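Local structure of enoyl-[acyl-carrier-protein] reductase [FMN] (Thermotoga maritima, 5GVJ) at residues Thr29-Val34 and Gly41-Gly46; Ser35-Leu40 and Lys288-Ile293; Lys55-Leu60 and Ile87-Pro92; Arg177-Ala182 and Glu295-Glu300. The protein probably reduces the double bond of enoyl groups carried on acyl carrier protein, using NADH and bound FMN. The protein carries 1 engineered substitution. All blocks are in the same frame, centred on the assembly; numbering follows the deposited sequence.

Interaction 1 (Thr29-Val34 and Gly41-Gly46)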
loop_
_atom_site.group_PDB
_atom_site.type_symbol
_atom_site.label_atom_id
_atom_site.label_comp_id
_atom_site.label_asym_id
_atom_site.label_seq_id
_atom_site.Cartn_x
_atom_site.Cartn_y
_atom_site.Cartn_z
ATOM N N THR A 29 -11.209 -27.014 -7.516
ATOM C CA THR A 29 -9.935 -27.539 -7.989
ATOM C C THR A 29 -8.766 -26.678 -7.519
ATOM O O THR A 29 -7.732 -27.207 -7.091
ATOM C CB THR A 29 -9.922 -27.642 -9.518
ATOM O OG1 THR A 29 -10.937 -28.558 -9.952
ATOM C CG2 THR A 29 -8.625 -28.223 -9.942
ATOM N N LEU A 30 -8.898 -25.354 -7.614
ATOM C CA LEU A 30 -7.826 -24.484 -7.124
ATOM C C LEU A 30 -7.778 -24.491 -5.601
ATOM O O LEU A 30 -6.695 -24.545 -5.007
ATOM C CB LEU A 30 -8.012 -23.059 -7.647
ATOM C CG LEU A 30 -7.012 -21.982 -7.200
ATOM C CD1 LEU A 30 -5.542 -22.438 -7.337
ATOM C CD2 LEU A 30 -7.235 -20.725 -8.013
ATOM N N ALA A 31 -8.947 -24.454 -4.956
ATOM C CA ALA A 31 -8.990 -24.463 -3.495
ATOM C C ALA A 31 -8.392 -25.746 -2.929
ATOM O O ALA A 31 -7.634 -25.714 -1.954
ATOM C CB ALA A 31 -10.431 -24.275 -3.022
ATOM N N ALA A 32 -8.713 -26.891 -3.530
ATOM C CA ALA A 32 -8.158 -28.145 -3.030
ATOM C C ALA A 32 -6.642 -28.157 -3.148
ATOM O O ALA A 32 -5.945 -28.686 -2.274
ATOM C CB ALA A 32 -8.780 -29.326 -3.779
ATOM N N ALA A 33 -6.110 -27.569 -4.221
ATOM C CA ALA A 33 -4.665 -27.532 -4.415
ATOM C C ALA A 33 -3.982 -26.663 -3.362
ATOM O O ALA A 33 -2.942 -27.047 -2.806
ATOM C CB ALA A 33 -4.344 -27.025 -5.827
ATOM N N VAL A 34 -4.555 -25.492 -3.069
ATOM C CA VAL A 34 -3.967 -24.615 -2.059
ATOM C C VAL A 34 -4.036 -25.264 -0.672
ATOM O O VAL A 34 -3.057 -25.251 0.083
ATOM C CB VAL A 34 -4.659 -23.239 -2.086
ATOM C CG1 VAL A 34 -4.100 -22.347 -0.980
ATOM C CG2 VAL A 34 -4.430 -22.555 -3.436
ATOM N N GLY A 41 -7.160 -23.026 0.979
ATOM C CA GLY A 41 -7.961 -22.884 -0.217
ATOM C C GLY A 41 -9.342 -22.374 0.135
ATOM O O GLY A 41 -9.864 -22.614 1.223
ATOM N N ILE A 42 -9.941 -21.632 -0.786
ATOM C CA ILE A 42 -11.219 -20.995 -0.501
ATOM C C ILE A 42 -12.105 -21.133 -1.724
ATOM O O ILE A 42 -11.706 -20.756 -2.829
ATOM C CB ILE A 42 -11.070 -19.514 -0.106
ATOM C CG1 ILE A 42 -10.400 -19.408 1.263
ATOM C CG2 ILE A 42 -12.439 -18.851 -0.084
ATOM C CD1 ILE A 42 -10.030 -17.960 1.673
ATOM N N ILE A 43 -13.284 -21.717 -1.533
ATOM C CA ILE A 43 -14.282 -21.835 -2.589
ATOM C C ILE A 43 -15.036 -20.513 -2.676
ATOM O O ILE A 43 -15.602 -20.047 -1.682
ATOM C CB ILE A 43 -15.249 -22.996 -2.301
ATOM C CG1 ILE A 43 -14.512 -24.334 -2.349
ATOM C CG2 ILE A 43 -16.417 -22.966 -3.281
ATOM C CD1 ILE A 43 -15.348 -25.509 -1.805
ATOM N N GLY A 44 -15.043 -19.906 -3.858
ATOM C CA GLY A 44 -15.798 -18.683 -4.055
ATOM C C GLY A 44 -17.235 -18.970 -4.438
ATOM O O GLY A 44 -17.496 -19.488 -5.531
ATOM N N SER A 45 -18.179 -18.659 -3.554
ATOM C CA SER A 45 -19.577 -18.994 -3.790
ATOM C C SER A 45 -20.363 -17.836 -4.389
ATOM O O SER A 45 -21.587 -17.933 -4.507
ATOM C CB SER A 45 -20.244 -19.465 -2.487
ATOM O OG SER A 45 -20.534 -18.388 -1.609
ATOM N N GLY A 46 -19.684 -16.750 -4.771
ATOM C CA GLY A 46 -20.380 -15.525 -5.133
ATOM C C GLY A 46 -21.440 -15.713 -6.198
ATOM O O GLY A 46 -22.480 -15.044 -6.165
#
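Val34 turns its CG1 methyl to the far side of CB from its backbone N (chi1 177°), which sets that methyl against Gly41, with Val34 CG1 3.7 Å from Gly41 N. In Ile43 the first torsion instead puts CG1 across from the carbonyl carbon (chi1 -66°), and the branch passes beside the helix with CG1 4.1 Å from Ala31 CB. The Ala31 methyl points at the strand and rests on the peptide of Ile42, with Ala31 CB 3.5 Å from Ile42 N, while its carbonyl faces Gly41. There Gly41 CA lies 3.3 Å from Ala31 O in a nearly straight CA-H...O contact, 166° at the hydrogen. Ala31 O occupies the place a side chain at Gly41 would need, which is consistent with the close approach of helix and strand, 6.1 Å between the axes of these short segments. The two run almost antiparallel, as expected for the return leg of a beta-alpha-beta crossover. Strand 17-18, helix 28-36 and strand 41-44 form this unit at the start of the TIM barrel, and backbone bonds tie Gly41 and Ile43 to Gly69 of the next strand. Ile42 points the other way, away from the helix, and its side chain approaches Gly21 and Gln191, residues that bind FMN in another structure of this protein. Leu60 of helix 50-63 packs against Ala31 and Ala32 of the helix and Ile43 of the strand, and Ser35 OG accepts a hydrogen bond from Gly41 N.

Interaction 2 (Ser35-Leu40 and Lys288-Ile293)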
loop_
_atom_site.group_PDB
_atom_site.type_symbol
_atom_site.label_atom_id
_atom_site.label_comp_id
_atom_site.label_asym_id
_atom_site.label_seq_id
_atom_site.Cartn_x
_atom_site.Cartn_y
_atom_site.Cartn_z
ATOM N N SER A 35 -5.182 -25.858 -0.321
ATOM C CA SER A 35 -5.316 -26.489 0.993
ATOM C C SER A 35 -4.386 -27.690 1.139
ATOM O O SER A 35 -3.744 -27.859 2.177
ATOM C CB SER A 35 -6.767 -26.905 1.231
ATOM O OG SER A 35 -7.572 -25.788 1.596
ATOM N N GLU A 36 -4.305 -28.545 0.120
ATOM C CA GLU A 36 -3.413 -29.702 0.228
ATOM C C GLU A 36 -1.954 -29.268 0.339
ATOM O O GLU A 36 -1.169 -29.906 1.051
ATOM C CB GLU A 36 -3.617 -30.645 -0.960
ATOM C CG GLU A 36 -2.803 -31.952 -0.890
ATOM C CD GLU A 36 -3.075 -32.755 0.372
ATOM O OE1 GLU A 36 -4.221 -32.702 0.882
ATOM O OE2 GLU A 36 -2.144 -33.448 0.856
ATOM N N ALA A 37 -1.592 -28.153 -0.305
ATOM C CA ALA A 37 -0.254 -27.581 -0.186
ATOM C C ALA A 37 0.007 -26.902 1.156
ATOM O O ALA A 37 1.106 -26.367 1.341
ATOM C CB ALA A 37 -0.013 -26.570 -1.303
ATOM N N GLY A 38 -0.967 -26.866 2.072
ATOM C CA GLY A 38 -0.736 -26.350 3.411
ATOM C C GLY A 38 -1.241 -24.945 3.694
ATOM O O GLY A 38 -1.107 -24.479 4.833
ATOM N N GLY A 39 -1.800 -24.261 2.705
ATOM C CA GLY A 39 -2.438 -22.974 2.898
ATOM C C GLY A 39 -3.923 -23.153 3.109
ATOM O O GLY A 39 -4.400 -24.238 3.448
ATOM N N LEU A 40 -4.678 -22.074 2.909
ATOM C CA LEU A 40 -6.134 -22.168 3.006
ATOM C C LEU A 40 -6.735 -21.944 1.626
ATOM O O LEU A 40 -6.818 -20.810 1.156
ATOM C CB LEU A 40 -6.712 -21.173 4.011
ATOM C CG LEU A 40 -8.185 -21.476 4.312
ATOM C CD1 LEU A 40 -8.295 -22.577 5.375
ATOM C CD2 LEU A 40 -8.958 -20.210 4.740
ATOM N N LYS A 288 2.992 -20.308 -12.056
ATOM C CA LYS A 288 3.718 -21.296 -11.281
ATOM C C LYS A 288 2.777 -22.351 -10.705
ATOM O O LYS A 288 1.595 -22.083 -10.469
ATOM C CB LYS A 288 4.471 -20.663 -10.105
ATOM C CG LYS A 288 5.575 -19.677 -10.441
ATOM C CD LYS A 288 6.145 -19.171 -9.105
ATOM C CE LYS A 288 7.107 -18.014 -9.266
ATOM N NZ LYS A 288 7.631 -17.604 -7.930
ATOM N N PRO A 289 3.283 -23.549 -10.438
ATOM C CA PRO A 289 2.531 -24.489 -9.606
ATOM C C PRO A 289 2.268 -23.895 -8.235
ATOM O O PRO A 289 3.087 -23.154 -7.688
ATOM C CB PRO A 289 3.465 -25.701 -9.506
ATOM C CG PRO A 289 4.354 -25.596 -10.700
ATOM C CD PRO A 289 4.571 -24.114 -10.873
ATOM N N VAL A 290 1.103 -24.243 -7.684
ATOM C CA VAL A 290 0.736 -23.829 -6.332
ATOM C C VAL A 290 1.823 -24.208 -5.336
ATOM O O VAL A 290 2.201 -23.405 -4.476
ATOM C CB VAL A 290 -0.633 -24.434 -5.958
ATOM C CG1 VAL A 290 -0.838 -24.457 -4.435
ATOM C CG2 VAL A 290 -1.742 -23.635 -6.636
ATOM N N LYS A 291 2.368 -25.421 -5.456
ATOM C CA LYS A 291 3.408 -25.858 -4.525
ATOM C C LYS A 291 4.630 -24.949 -4.588
ATOM O O LYS A 291 5.191 -24.575 -3.547
ATOM C CB LYS A 291 3.810 -27.304 -4.826
ATOM C CG LYS A 291 4.179 -28.108 -3.584
ATOM C CD LYS A 291 2.925 -28.712 -2.933
ATOM C CE LYS A 291 3.117 -28.942 -1.431
ATOM N NZ LYS A 291 3.336 -27.637 -0.670
ATOM N N GLN A 292 5.062 -24.591 -5.798
ATOM C CA GLN A 292 6.220 -23.716 -5.938
ATOM C C GLN A 292 5.927 -22.322 -5.395
ATOM O O GLN A 292 6.784 -21.713 -4.741
ATOM C CB GLN A 292 6.630 -23.626 -7.405
ATOM C CG GLN A 292 7.987 -22.970 -7.614
ATOM C CD GLN A 292 9.106 -23.770 -6.949
ATOM O OE1 GLN A 292 9.895 -23.229 -6.175
ATOM N NE2 GLN A 292 9.159 -25.069 -7.232
ATOM N N ILE A 293 4.735 -21.790 -5.685
ATOM C CA ILE A 293 4.350 -20.478 -5.153
ATOM C C ILE A 293 4.560 -20.432 -3.645
ATOM O O ILE A 293 5.180 -19.504 -3.112
ATOM C CB ILE A 293 2.890 -20.152 -5.512
ATOM C CG1 ILE A 293 2.740 -19.952 -7.022
ATOM C CG2 ILE A 293 2.391 -18.916 -4.714
ATOM C CD1 ILE A 293 1.267 -19.822 -7.483
#
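Lys291 folds its long side chain over Ala37. Its CB bond leaves the helix to one side of the partner, and a bend at chi2 (85°) turns the chain back, bringing CD to 4.0 Å from Ala37 CB. One carbon further, CE lies 3.8 Å from Ala37 CA, so the methylenes run across the small alanine. A second bend at chi4 then places NZ 3.3 Å from Ala37 O. This hydrogen bond is long and meets the oxygen well to the side of the carbonyl, with a C=O...N angle of 110° and the nitrogen tilted out of the carbonyl plane. Ala37 directly follows helix 28-36, and Gly38, with positive phi, comes next in a Schellman motif. An ammonium beside this helix end would probably be favoured by the partial negative charge gathered there. The Ala37 methyl also meets Val290 CG1 at 3.9 Å, the apolar part of the contact. Val290 stands in the first turn of helix 290-309, packed on Phe196 of helix 193-197, while Gly38 and Leu40 continue by backbone bonds to His15, Ile17 and Met19 around strand 17-18 of the barrel.

Interaction 3 (Lys55-Leu60 and Ile87-Pro92)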
loop_
_atom_site.group_PDB
_atom_site.type_symbol
_atom_site.label_atom_id
_atom_site.label_comp_id
_atom_site.label_asym_id
_atom_site.label_seq_id
_atom_site.Cartn_x
_atom_site.Cartn_y
_atom_site.Cartn_z
ATOM N N LYS A 55 -22.156 -29.294 -3.964
ATOM C CA LYS A 55 -21.314 -30.095 -4.852
ATOM C C LYS A 55 -19.864 -29.653 -4.767
ATOM O O LYS A 55 -18.953 -30.488 -4.673
ATOM C CB LYS A 55 -21.783 -29.989 -6.307
ATOM C CG LYS A 55 -23.281 -29.938 -6.526
ATOM C CD LYS A 55 -23.917 -31.286 -6.722
ATOM C CE LYS A 55 -25.041 -31.176 -7.746
ATOM N NZ LYS A 55 -26.376 -31.045 -7.083
ATOM N N ALA A 56 -19.636 -28.331 -4.794
ATOM C CA ALA A 56 -18.282 -27.808 -4.736
ATOM C C ALA A 56 -17.566 -28.302 -3.492
ATOM O O ALA A 56 -16.415 -28.753 -3.563
ATOM C CB ALA A 56 -18.318 -26.279 -4.773
ATOM N N ILE A 57 -18.250 -28.262 -2.345
ATOM C CA ILE A 57 -17.629 -28.718 -1.107
ATOM C C ILE A 57 -17.300 -30.198 -1.205
ATOM O O ILE A 57 -16.217 -30.637 -0.803
ATOM C CB ILE A 57 -18.545 -28.417 0.093
ATOM C CG1 ILE A 57 -18.683 -26.902 0.285
ATOM C CG2 ILE A 57 -17.992 -29.079 1.347
ATOM C CD1 ILE A 57 -19.764 -26.514 1.280
ATOM N N SER A 58 -18.223 -30.984 -1.765
ATOM C CA SER A 58 -17.997 -32.419 -1.903
ATOM C C SER A 58 -16.780 -32.714 -2.770
ATOM O O SER A 58 -15.952 -33.567 -2.420
ATOM C CB SER A 58 -19.239 -33.094 -2.484
ATOM O OG SER A 58 -19.047 -34.496 -2.506
ATOM N N GLU A 59 -16.638 -32.019 -3.894
ATOM C CA GLU A 59 -15.506 -32.362 -4.749
ATOM C C GLU A 59 -14.187 -31.890 -4.163
ATOM O O GLU A 59 -13.160 -32.533 -4.388
ATOM C CB GLU A 59 -15.695 -31.834 -6.168
ATOM C CG GLU A 59 -16.157 -30.424 -6.328
ATOM C CD GLU A 59 -16.647 -30.176 -7.748
ATOM O OE1 GLU A 59 -17.640 -30.823 -8.156
ATOM O OE2 GLU A 59 -16.018 -29.371 -8.465
ATOM N N LEU A 60 -14.182 -30.793 -3.388
ATOM C CA LEU A 60 -12.948 -30.431 -2.694
ATOM C C LEU A 60 -12.536 -31.520 -1.712
ATOM O O LEU A 60 -11.359 -31.901 -1.652
ATOM C CB LEU A 60 -13.098 -29.079 -1.973
ATOM C CG LEU A 60 -11.854 -28.597 -1.215
ATOM C CD1 LEU A 60 -11.758 -27.079 -1.233
ATOM C CD2 LEU A 60 -11.842 -29.083 0.231
ATOM N N ILE A 87 -22.941 -24.338 7.425
ATOM C CA ILE A 87 -23.168 -24.941 8.734
ATOM C C ILE A 87 -23.404 -26.447 8.597
ATOM O O ILE A 87 -22.784 -27.260 9.299
ATOM C CB ILE A 87 -24.346 -24.232 9.425
ATOM C CG1 ILE A 87 -23.915 -22.817 9.848
ATOM C CG2 ILE A 87 -24.872 -25.065 10.585
ATOM C CD1 ILE A 87 -25.051 -21.898 10.282
ATOM N N GLU A 88 -24.270 -26.843 7.656
ATOM C CA GLU A 88 -24.662 -28.249 7.546
ATOM C C GLU A 88 -23.506 -29.120 7.064
ATOM O O GLU A 88 -23.364 -30.269 7.501
ATOM C CB GLU A 88 -25.877 -28.394 6.624
ATOM C CG GLU A 88 -27.115 -27.670 7.138
ATOM C CD GLU A 88 -27.544 -28.061 8.557
ATOM O OE1 GLU A 88 -28.001 -27.182 9.337
ATOM O OE2 GLU A 88 -27.415 -29.249 8.899
ATOM N N GLU A 89 -22.678 -28.609 6.158
ATOM C CA GLU A 89 -21.537 -29.371 5.668
ATOM C C GLU A 89 -20.272 -29.168 6.510
ATOM O O GLU A 89 -19.184 -29.569 6.078
ATOM C CB GLU A 89 -21.274 -29.025 4.200
ATOM C CG GLU A 89 -22.525 -29.119 3.322
ATOM C CD GLU A 89 -23.203 -30.499 3.370
ATOM O OE1 GLU A 89 -22.496 -31.522 3.423
ATOM O OE2 GLU A 89 -24.450 -30.554 3.362
ATOM N N LYS A 90 -20.396 -28.574 7.704
ATOM C CA LYS A 90 -19.271 -28.391 8.632
ATOM C C LYS A 90 -18.068 -27.722 7.952
ATOM O O LYS A 90 -16.917 -28.128 8.130
ATOM C CB LYS A 90 -18.857 -29.717 9.273
ATOM C CG LYS A 90 -20.003 -30.556 9.842
ATOM C CD LYS A 90 -20.823 -29.781 10.836
ATOM C CE LYS A 90 -20.243 -29.857 12.252
ATOM N NZ LYS A 90 -20.966 -28.924 13.176
ATOM N N VAL A 91 -18.337 -26.680 7.175
ATOM C CA VAL A 91 -17.249 -25.902 6.560
ATOM C C VAL A 91 -16.378 -25.286 7.654
ATOM O O VAL A 91 -16.900 -24.594 8.551
ATOM C CB VAL A 91 -17.829 -24.826 5.637
ATOM C CG1 VAL A 91 -16.769 -23.832 5.248
ATOM C CG2 VAL A 91 -18.421 -25.490 4.383
ATOM N N PRO A 92 -15.064 -25.518 7.658
ATOM C CA PRO A 92 -14.260 -25.077 8.810
ATOM C C PRO A 92 -14.104 -23.569 8.903
ATOM O O PRO A 92 -13.968 -23.050 10.016
ATOM C CB PRO A 92 -12.899 -25.757 8.586
ATOM C CG PRO A 92 -13.102 -26.736 7.507
ATOM C CD PRO A 92 -14.270 -26.292 6.691
#
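Apolar packing of Ile57 on Val91 and Glu89 joins two neighbouring outer helices of the TIM barrel: helix 50-63 meets the turn by which helix 79-88 ends and the chain heads for strand 93-97. The contact is small, 115 Å² over both sides, and no hydrogen bond crosses between the two segments. Ile57 faces the turn with its longer branch. CG1 stands across from the carbonyl carbon (chi1 -66°) and the chain then runs on extended, so CD1 reaches into the angle between the two partners. Lys90, with positive phi, is the C-prime residue of a Schellman motif that ends helix 79-88, with Lys90 N bonded to Ile87 O at 3.2 Å. Glu89 directs its CB toward helix 50-63, while Val91 reaches Ile57 with its CG2 methyl. Ile57 and Val91 also pack on strand 68-73, where Phe68 touches Ile57 and Val70 touches Val91, so the packing sits on the outer surface of the barrel sheet. Arg61, one residue beyond the segment on the same helix, donates NH1 to Glu89 O and, weakly, NH2 to Lys90 O, linking helix 50-63 to the turn that follows helix 79-88. Glu89 contributes only the root of its side chain, CB lying 4.1 Å from Ile57 CD1. Against Val91 the fit is closer, the two side chains crossing at about a right angle with Ile57 CD1 3.5 Å from Val91 CG2.

Interaction 4 (Arg177-Ala182 and Glu295-Glu300)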
loop_
_atom_site.group_PDB
_atom_site.type_symbol
_atom_site.label_atom_id
_atom_site.label_comp_id
_atom_site.label_asym_id
_atom_site.label_seq_id
_atom_site.Cartn_x
_atom_site.Cartn_y
_atom_site.Cartn_z
ATOM N N ARG A 177 8.550 -11.093 0.025
ATOM C CA ARG A 177 8.735 -9.708 0.466
ATOM C C ARG A 177 7.435 -9.120 0.984
ATOM O O ARG A 177 7.397 -8.499 2.052
ATOM C CB ARG A 177 9.239 -8.851 -0.694
ATOM C CG ARG A 177 10.715 -8.762 -0.803
ATOM C CD ARG A 177 11.067 -7.666 -1.772
ATOM N NE ARG A 177 12.332 -7.944 -2.436
ATOM C CZ ARG A 177 13.009 -7.047 -3.142
ATOM N NH1 ARG A 177 12.538 -5.812 -3.277
ATOM N NH2 ARG A 177 14.156 -7.391 -3.709
ATOM N N GLY A 178 6.361 -9.279 0.215
ATOM C CA GLY A 178 5.080 -8.744 0.633
ATOM C C GLY A 178 4.568 -9.394 1.904
ATOM O O GLY A 178 3.939 -8.737 2.739
ATOM N N MET A 179 4.833 -10.693 2.071
ATOM C CA MET A 179 4.442 -11.361 3.303
ATOM C C MET A 179 5.156 -10.738 4.493
ATOM O O MET A 179 4.537 -10.471 5.529
ATOM C CB MET A 179 4.736 -12.860 3.221
ATOM C CG MET A 179 4.340 -13.613 4.473
ATOM S SD MET A 179 4.467 -15.424 4.304
ATOM C CE MET A 179 5.004 -15.859 5.948
ATOM N N ALA A 180 6.460 -10.482 4.353
ATOM C CA ALA A 180 7.203 -9.875 5.453
ATOM C C ALA A 180 6.724 -8.454 5.714
ATOM O O ALA A 180 6.528 -8.062 6.870
ATOM C CB ALA A 180 8.705 -9.899 5.159
ATOM N N ALA A 181 6.506 -7.681 4.648
ATOM C CA ALA A 181 5.972 -6.332 4.794
ATOM C C ALA A 181 4.622 -6.332 5.497
ATOM O O ALA A 181 4.381 -5.508 6.382
ATOM C CB ALA A 181 5.845 -5.680 3.422
ATOM N N ALA A 182 3.719 -7.246 5.108
ATOM C CA ALA A 182 2.417 -7.325 5.765
ATOM C C ALA A 182 2.568 -7.648 7.243
ATOM O O ALA A 182 1.895 -7.052 8.092
ATOM C CB ALA A 182 1.538 -8.373 5.078
ATOM N N GLU A 295 6.357 -22.467 -1.737
ATOM C CA GLU A 295 7.777 -22.632 -1.414
ATOM C C GLU A 295 8.549 -21.324 -1.585
ATOM O O GLU A 295 9.380 -20.959 -0.743
ATOM C CB GLU A 295 8.411 -23.709 -2.296
ATOM C CG GLU A 295 8.005 -25.125 -1.949
ATOM C CD GLU A 295 8.316 -26.098 -3.072
ATOM O OE1 GLU A 295 9.223 -25.806 -3.894
ATOM O OE2 GLU A 295 7.639 -27.153 -3.138
ATOM N N ASP A 296 8.327 -20.633 -2.703
ATOM C CA ASP A 296 9.071 -19.399 -2.962
ATOM C C ASP A 296 8.689 -18.299 -1.971
ATOM O O ASP A 296 9.547 -17.500 -1.567
ATOM C CB ASP A 296 8.822 -18.924 -4.392
ATOM C CG ASP A 296 9.319 -19.908 -5.439
ATOM O OD1 ASP A 296 10.200 -20.751 -5.137
ATOM O OD2 ASP A 296 8.821 -19.816 -6.577
ATOM N N ILE A 297 7.401 -18.217 -1.606
ATOM C CA ILE A 297 6.968 -17.233 -0.605
ATOM C C ILE A 297 7.747 -17.424 0.687
ATOM O O ILE A 297 8.303 -16.475 1.254
ATOM C CB ILE A 297 5.457 -17.344 -0.322
ATOM C CG1 ILE A 297 4.575 -17.037 -1.532
ATOM C CG2 ILE A 297 5.069 -16.462 0.873
ATOM C CD1 ILE A 297 5.132 -16.051 -2.449
ATOM N N LEU A 298 7.755 -18.656 1.191
ATOM C CA LEU A 298 8.363 -18.940 2.484
ATOM C C LEU A 298 9.859 -18.669 2.459
ATOM O O LEU A 298 10.422 -18.126 3.420
ATOM C CB LEU A 298 8.073 -20.393 2.873
ATOM C CG LEU A 298 6.776 -20.707 3.633
ATOM C CD1 LEU A 298 5.630 -19.800 3.251
ATOM C CD2 LEU A 298 6.360 -22.169 3.444
ATOM N N LYS A 299 10.521 -19.037 1.366
ATOM C CA LYS A 299 11.959 -18.824 1.267
ATOM C C LYS A 299 12.282 -17.339 1.269
ATOM O O LYS A 299 13.168 -16.883 1.996
ATOM C CB LYS A 299 12.497 -19.490 -0.006
ATOM C CG LYS A 299 13.996 -19.364 -0.196
ATOM C CD LYS A 299 14.464 -20.259 -1.350
ATOM C CE LYS A 299 15.965 -20.150 -1.600
ATOM N NZ LYS A 299 16.343 -18.781 -2.066
ATOM N N GLU A 300 11.560 -16.567 0.462
ATOM C CA GLU A 300 11.825 -15.142 0.369
ATOM C C GLU A 300 11.414 -14.416 1.642
ATOM O O GLU A 300 12.075 -13.449 2.037
ATOM C CB GLU A 300 11.097 -14.567 -0.847
ATOM C CG GLU A 300 11.348 -13.079 -1.072
ATOM C CD GLU A 300 10.775 -12.587 -2.393
ATOM O OE1 GLU A 300 11.441 -12.765 -3.434
ATOM O OE2 GLU A 300 9.655 -12.034 -2.392
#
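Helices 176-185 and 290-309 cross with Arg177 near Glu300, 6.3 Å between their CA atoms, and Met179 near Ile297, where the CA atoms are 7.5 Å apart. Glu300 spans the gap with an extended side chain: CG lies across from its own backbone N (chi1 -178°) and the chain continues straight to the carboxylate. OE2 receives the Arg177 backbone N-H at 2.8 Å and 167°, through the lone pair directed away from the other oxygen. The amide belongs to the first turn of helix 176-185, so a carboxylate there would probably interact well with the positive end of the helix. The Arg177 side chain passes obliquely by, its CG 3.8 Å from Glu300 OE2. Its guanidinium goes on to the second subunit, where NH1 bonds to Leu185 O of that subunit. Two residues further along the helix, Met179 extends to bring SD to 3.6 Å from Ile297 CG2, with Phe301 of helix 290-309 also against the methionine. Helix 176-185 belongs to the TIM barrel, which the C-terminal helix 290-309 flanks. Beyond the two segments, Glu300 OE2 also pairs with Arg161 NH2 of the second subunit in an intersubunit salt bridge. Were an alanine to replace Glu300, the Arg177 amide would probably lose its carboxylate acceptor and that Arg161 its charge partner. This oxygen links the start of helix 176-185 to the C-terminal helix and to the other subunit, so the seating of the C-terminal helix and the dimer interface are probably coupled.

In the fold
Helix 28-36 serves both interaction 1 and interaction 2, and helix 290-309 both interaction 2 and interaction 4, so one chain of contacts leads from the first crossover of the barrel to the C-terminal helix. A salt bridge from Lys288 to Asp296 ties interactions 2 and 4 together. Interaction 3 joins this series through Leu60, which packs on Ala31 of interaction 1. Interaction 1 is wholly buried, nearest the centre of the chain, and interaction 3 is apolar too but lies further out. Polar bonds appear where a helix end is approached: by an exposed lysine at the end of helix 28-36 in interaction 2, by a carboxylate at the start of helix 176-185 in interaction 4.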